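Local coordinates for nickel ABC transporter (Nickel-binding protein) (PDB 3T66) that probably serves as the extracellular solute-binding component of an ABC transporter, likely for nickel, in a family that also handles peptides, at residues N399-H403 / I450-L454; D415-I421 / Q440-I445. One frame throughout, in Å; residues are numbered along the deposited sequence.

Contact 1 of 2, residues N399-H403 / I450-L454; sequences NATYH and IHSFL
The phenol ring of Y402, at the end of helix 395-402, points its hydroxyl end at residues 450-453, where the chain comes into strand 451-464 and I450, H451 and F453 receive it. I450 lies alongside: its CG2 sits in the plane of the Y402 ring at the edge, 3.4 Å from CE1, the two side chains running past each other in opposite senses. H451 and F453 approach from the opposite direction and present their edges to the hydroxyl. Y402 OH lies in the plane of the H451 imidazole, 3.4 Å from CD2, and also at the edge of the F453 ring, 3.5 Å from CZ. The Y402 and H451 rings are inclined at 42° with centroids 5.7 Å apart. In this solute-binding protein of family 5 the contact seats a short helix against a long strand that runs antiparallel to strand 240-246. With CG anti to its carbonyl carbon (chi1 -66°), Y402 carries its ring away from its own helix end to the strand. T401 adds a looser touch, CG2 to H451 NE2 at 4.3 Å. No hydrogen bond crosses; the polar ends are engaged by other residues, Y402 OH with Y397 OH and H451 ND1 with the backbone N of M246. I450 CG2 also lies over one face of the imidazole. Replacing Y402 by an alanine would probably open a gap beside I450 CG2 and leave the Y397 hydroxyl without this partner. The Y402 side chain also packs against I422 of helix 416-426.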
loop_
_atom_site.group_PDB
_atom_site.type_symbol
_atom_site.label_atom_id
_atom_site.label_comp_id
_atom_site.label_asym_id
_atom_site.label_seq_id
_atom_site.Cartn_x
_atom_site.Cartn_y
_atom_site.Cartn_z
ATOM N N ASN A 399 14.689 5.050 0.616
ATOM C CA ASN A 399 15.992 4.516 0.821
ATOM C C ASN A 399 16.254 3.313 -0.101
ATOM O O ASN A 399 17.289 3.256 -0.797
ATOM C CB ASN A 399 16.207 4.149 2.268
ATOM C CG ASN A 399 17.662 4.018 2.589
ATOM O OD1 ASN A 399 18.335 5.005 2.929
ATOM N ND2 ASN A 399 18.178 2.805 2.454
ATOM N N ALA A 400 15.302 2.387 -0.151
ATOM C CA ALA A 400 15.490 1.185 -0.920
ATOM C C ALA A 400 15.703 1.491 -2.401
ATOM O O ALA A 400 16.512 0.838 -3.074
ATOM C CB ALA A 400 14.341 0.259 -0.734
ATOM N N THR A 401 15.025 2.490 -2.926
ATOM C CA THR A 401 15.032 2.644 -4.384
ATOM C C THR A 401 16.020 3.702 -4.927
ATOM O O THR A 401 16.362 3.727 -6.135
ATOM C CB THR A 401 13.596 2.900 -4.850
ATOM O OG1 THR A 401 12.739 1.928 -4.218
ATOM C CG2 THR A 401 13.481 2.783 -6.330
ATOM N N TYR A 402 16.502 4.558 -4.027
ATOM C CA TYR A 402 17.217 5.746 -4.436
ATOM C C TYR A 402 18.574 5.894 -3.803
ATOM O O TYR A 402 19.464 6.461 -4.403
ATOM C CB TYR A 402 16.364 6.960 -4.122
ATOM C CG TYR A 402 15.114 6.986 -4.938
ATOM C CD1 TYR A 402 15.177 7.252 -6.314
ATOM C CD2 TYR A 402 13.875 6.729 -4.355
ATOM C CE1 TYR A 402 14.038 7.278 -7.095
ATOM C CE2 TYR A 402 12.721 6.745 -5.116
ATOM C CZ TYR A 402 12.808 7.026 -6.497
ATOM O OH TYR A 402 11.681 7.051 -7.289
ATOM N N HIS A 403 18.746 5.407 -2.583
ATOM C CA HIS A 403 20.044 5.558 -1.960
ATOM C C HIS A 403 21.055 4.622 -2.622
ATOM O O HIS A 403 20.715 3.490 -2.926
ATOM C CB HIS A 403 19.967 5.312 -0.476
ATOM C CG HIS A 403 21.259 5.551 0.217
ATOM N ND1 HIS A 403 22.355 4.730 0.043
ATOM C CD2 HIS A 403 21.650 6.529 1.063
ATOM C CE1 HIS A 403 23.365 5.189 0.758
ATOM N NE2 HIS A 403 22.959 6.272 1.397
ATOM N N ILE A 450 13.593 11.035 -11.985
ATOM C CA ILE A 450 14.226 9.737 -11.823
ATOM C C ILE A 450 13.364 8.523 -12.162
ATOM O O ILE A 450 13.877 7.535 -12.622
ATOM C CB ILE A 450 14.978 9.584 -10.504
ATOM C CG1 ILE A 450 16.378 10.138 -10.656
ATOM C CG2 ILE A 450 15.168 8.145 -10.147
ATOM C CD1 ILE A 450 16.551 11.473 -10.126
ATOM N N HIS A 451 12.064 8.539 -12.052
ATOM C CA HIS A 451 11.385 7.504 -12.841
ATOM C C HIS A 451 10.103 8.060 -13.402
ATOM O O HIS A 451 9.831 9.243 -13.252
ATOM C CB HIS A 451 11.107 6.287 -12.008
ATOM C CG HIS A 451 12.323 5.659 -11.413
ATOM N ND1 HIS A 451 13.253 4.978 -12.170
ATOM C CD2 HIS A 451 12.736 5.555 -10.123
ATOM C CE1 HIS A 451 14.186 4.479 -11.373
ATOM N NE2 HIS A 451 13.894 4.811 -10.127
ATOM N N SER A 452 9.302 7.242 -14.053
ATOM C CA SER A 452 8.062 7.788 -14.559
ATOM C C SER A 452 6.959 7.132 -13.814
ATOM O O SER A 452 6.842 5.918 -13.857
ATOM C CB SER A 452 7.889 7.519 -16.057
ATOM O OG SER A 452 6.801 8.280 -16.591
ATOM N N PHE A 453 6.142 7.923 -13.136
ATOM C CA PHE A 453 5.059 7.338 -12.365
ATOM C C PHE A 453 3.776 7.438 -13.131
ATOM O O PHE A 453 3.329 8.538 -13.463
ATOM C CB PHE A 453 4.978 7.954 -10.972
ATOM C CG PHE A 453 6.189 7.689 -10.170
ATOM C CD1 PHE A 453 6.367 6.443 -9.560
ATOM C CD2 PHE A 453 7.204 8.616 -10.119
ATOM C CE1 PHE A 453 7.526 6.139 -8.835
ATOM C CE2 PHE A 453 8.384 8.343 -9.417
ATOM C CZ PHE A 453 8.550 7.093 -8.770
ATOM N N LEU A 454 3.217 6.260 -13.423
ATOM C CA LEU A 454 2.060 6.089 -14.284
ATOM C C LEU A 454 0.745 6.158 -13.547
ATOM O O LEU A 454 0.046 7.169 -13.590
ATOM C CB LEU A 454 2.176 4.750 -14.974
ATOM C CG LEU A 454 3.472 4.632 -15.757
ATOM C CD1 LEU A 454 3.675 3.173 -16.177
ATOM C CD2 LEU A 454 3.398 5.563 -16.953
#

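Contact 2 of 2, residues D415-I421 / Q440-I445; sequences DPELTGI and QAAAYI
Y444 reaches across an antiparallel helix pair, in which the axes of 416-421 and 440-445 approach to 9.8 Å with 164° between their directions, to meet D415, E417 and L418. The polar link is at the ring's end: Y444 OH donates to D415 OD1, which lies in the ring plane, although the exact place of the hydroxyl is uncertain. Carboxylate and ring planes stand 82° apart. The same D415 is the N-cap of helix 416-426, OD2 accepting a weak bond from E417 N, while its carbonyl O takes both T419 N and T419 OG1. CH-pi contact comes next: E417 CG lies over one face of the Y444 ring, 4.0 Å from its centroid. Y444 extends its ring toward the facing helix because chi1 (-180°) sets CG opposite the backbone N. Apolar packing follows. L418 sets CB 3.8 Å from Y444 CE2, CD1 4.1 Å from A441 CB and CD2 4.0 Å from I445 CG1. One turn further along, I421 CG2 faces A441 CB, and I421 CD1 meets the amide of Q440, 4.0 Å from NE2.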
loop_
_atom_site.group_PDB
_atom_site.type_symbol
_atom_site.label_atom_id
_atom_site.label_comp_id
_atom_site.label_asym_id
_atom_site.label_seq_id
_atom_site.Cartn_x
_atom_site.Cartn_y
_atom_site.Cartn_z
ATOM N N ASP A 415 22.548 10.016 -6.861
ATOM C CA ASP A 415 22.579 11.453 -6.955
ATOM C C ASP A 415 22.813 12.030 -5.558
ATOM O O ASP A 415 21.980 11.852 -4.659
ATOM C CB ASP A 415 21.255 11.925 -7.515
ATOM C CG ASP A 415 21.247 13.378 -7.830
ATOM O OD1 ASP A 415 20.773 13.655 -8.960
ATOM O OD2 ASP A 415 21.686 14.224 -6.977
ATOM N N PRO A 416 23.949 12.728 -5.373
ATOM C CA PRO A 416 24.375 13.119 -4.023
ATOM C C PRO A 416 23.407 14.077 -3.364
ATOM O O PRO A 416 23.168 13.946 -2.178
ATOM C CB PRO A 416 25.751 13.763 -4.248
ATOM C CG PRO A 416 26.192 13.216 -5.604
ATOM C CD PRO A 416 24.926 13.154 -6.392
ATOM N N GLU A 417 22.827 15.002 -4.105
ATOM C CA GLU A 417 21.819 15.878 -3.488
ATOM C C GLU A 417 20.684 15.059 -2.817
ATOM O O GLU A 417 20.480 15.154 -1.605
ATOM C CB GLU A 417 21.292 16.937 -4.474
ATOM C CG GLU A 417 19.899 17.460 -4.153
ATOM C CD GLU A 417 19.591 18.829 -4.766
ATOM O OE1 GLU A 417 19.093 19.681 -4.003
ATOM O OE2 GLU A 417 19.826 19.067 -5.990
ATOM N N LEU A 418 19.997 14.235 -3.611
ATOM C CA LEU A 418 19.088 13.200 -3.124
ATOM C C LEU A 418 19.616 12.351 -1.958
ATOM O O LEU A 418 18.995 12.275 -0.898
ATOM C CB LEU A 418 18.669 12.273 -4.269
ATOM C CG LEU A 418 17.527 11.298 -3.997
ATOM C CD1 LEU A 418 16.329 11.984 -3.390
ATOM C CD2 LEU A 418 17.101 10.657 -5.290
ATOM N N THR A 419 20.747 11.703 -2.155
ATOM C CA THR A 419 21.354 11.004 -1.076
ATOM C C THR A 419 21.472 11.882 0.162
ATOM O O THR A 419 21.319 11.406 1.311
ATOM C CB THR A 419 22.655 10.495 -1.520
ATOM O OG1 THR A 419 22.403 9.648 -2.656
ATOM C CG2 THR A 419 23.377 9.722 -0.355
ATOM N N GLY A 420 21.687 13.173 -0.076
ATOM C CA GLY A 420 21.733 14.143 1.016
ATOM C C GLY A 420 20.479 14.009 1.865
ATOM O O GLY A 420 20.523 13.798 3.085
ATOM N N ILE A 421 19.342 14.105 1.193
ATOM C CA ILE A 421 18.081 14.198 1.876
ATOM C C ILE A 421 17.819 12.890 2.569
ATOM O O ILE A 421 17.520 12.858 3.764
ATOM C CB ILE A 421 16.971 14.556 0.907
ATOM C CG1 ILE A 421 17.337 15.838 0.159
ATOM C CG2 ILE A 421 15.697 14.767 1.672
ATOM C CD1 ILE A 421 16.416 16.185 -0.988
ATOM N N GLN A 440 10.586 16.749 -0.188
ATOM C CA GLN A 440 11.738 17.274 -0.874
ATOM C C GLN A 440 12.359 16.235 -1.736
ATOM O O GLN A 440 12.815 16.499 -2.810
ATOM C CB GLN A 440 12.776 17.688 0.138
ATOM C CG GLN A 440 12.430 18.874 0.952
ATOM C CD GLN A 440 13.567 19.282 1.811
ATOM O OE1 GLN A 440 13.400 19.849 2.874
ATOM N NE2 GLN A 440 14.746 18.986 1.354
ATOM N N ALA A 441 12.429 15.043 -1.216
ATOM C CA ALA A 441 12.968 13.960 -1.956
ATOM C C ALA A 441 11.990 13.718 -3.106
ATOM O O ALA A 441 12.403 13.502 -4.240
ATOM C CB ALA A 441 13.089 12.757 -1.074
ATOM N N ALA A 442 10.695 13.807 -2.818
ATOM C CA ALA A 442 9.706 13.682 -3.858
ATOM C C ALA A 442 9.966 14.758 -4.922
ATOM O O ALA A 442 10.379 14.440 -6.043
ATOM C CB ALA A 442 8.360 13.805 -3.289
ATOM N N ALA A 443 9.778 16.025 -4.560
ATOM C CA ALA A 443 10.131 17.158 -5.414
ATOM C C ALA A 443 11.424 16.925 -6.217
ATOM O O ALA A 443 11.505 17.108 -7.430
ATOM C CB ALA A 443 10.266 18.413 -4.556
ATOM N N TYR A 444 12.464 16.519 -5.534
ATOM C CA TYR A 444 13.695 16.397 -6.228
ATOM C C TYR A 444 13.629 15.304 -7.284
ATOM O O TYR A 444 14.182 15.465 -8.376
ATOM C CB TYR A 444 14.812 16.127 -5.260
ATOM C CG TYR A 444 16.065 16.017 -5.995
ATOM C CD1 TYR A 444 16.696 17.149 -6.456
ATOM C CD2 TYR A 444 16.595 14.788 -6.283
ATOM C CE1 TYR A 444 17.865 17.071 -7.173
ATOM C CE2 TYR A 444 17.747 14.675 -6.999
ATOM C CZ TYR A 444 18.403 15.827 -7.446
ATOM O OH TYR A 444 19.588 15.732 -8.157
ATOM N N ILE A 445 12.956 14.205 -6.940
ATOM C CA ILE A 445 12.746 13.065 -7.849
ATOM C C ILE A 445 11.885 13.438 -9.079
ATOM O O ILE A 445 12.069 12.920 -10.181
ATOM C CB ILE A 445 12.135 11.881 -7.085
ATOM C CG1 ILE A 445 13.200 11.241 -6.194
ATOM C CG2 ILE A 445 11.613 10.844 -8.019
ATOM C CD1 ILE A 445 12.661 10.425 -4.975
#

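Contacts 1 and 2 have centres about 10 Å apart and share a small helical cluster. Helix 395-402 is followed by helix 416-426, and helix 431-447 by strand 451-464, so each contact joins one member of either succession. Y402 bridges them: its CB lies 3.9 Å from L418 CD2 and its CE2 3.7 Å from I445 CD1, so its side chain touches both helices of contact 2. At the turn from helix 431-447 toward the strand, I450 N and I445 O lie 3.0 Å apart, a probable hydrogen bond that ties the two contacts together. Both contacts lie away from the calcium site at D179.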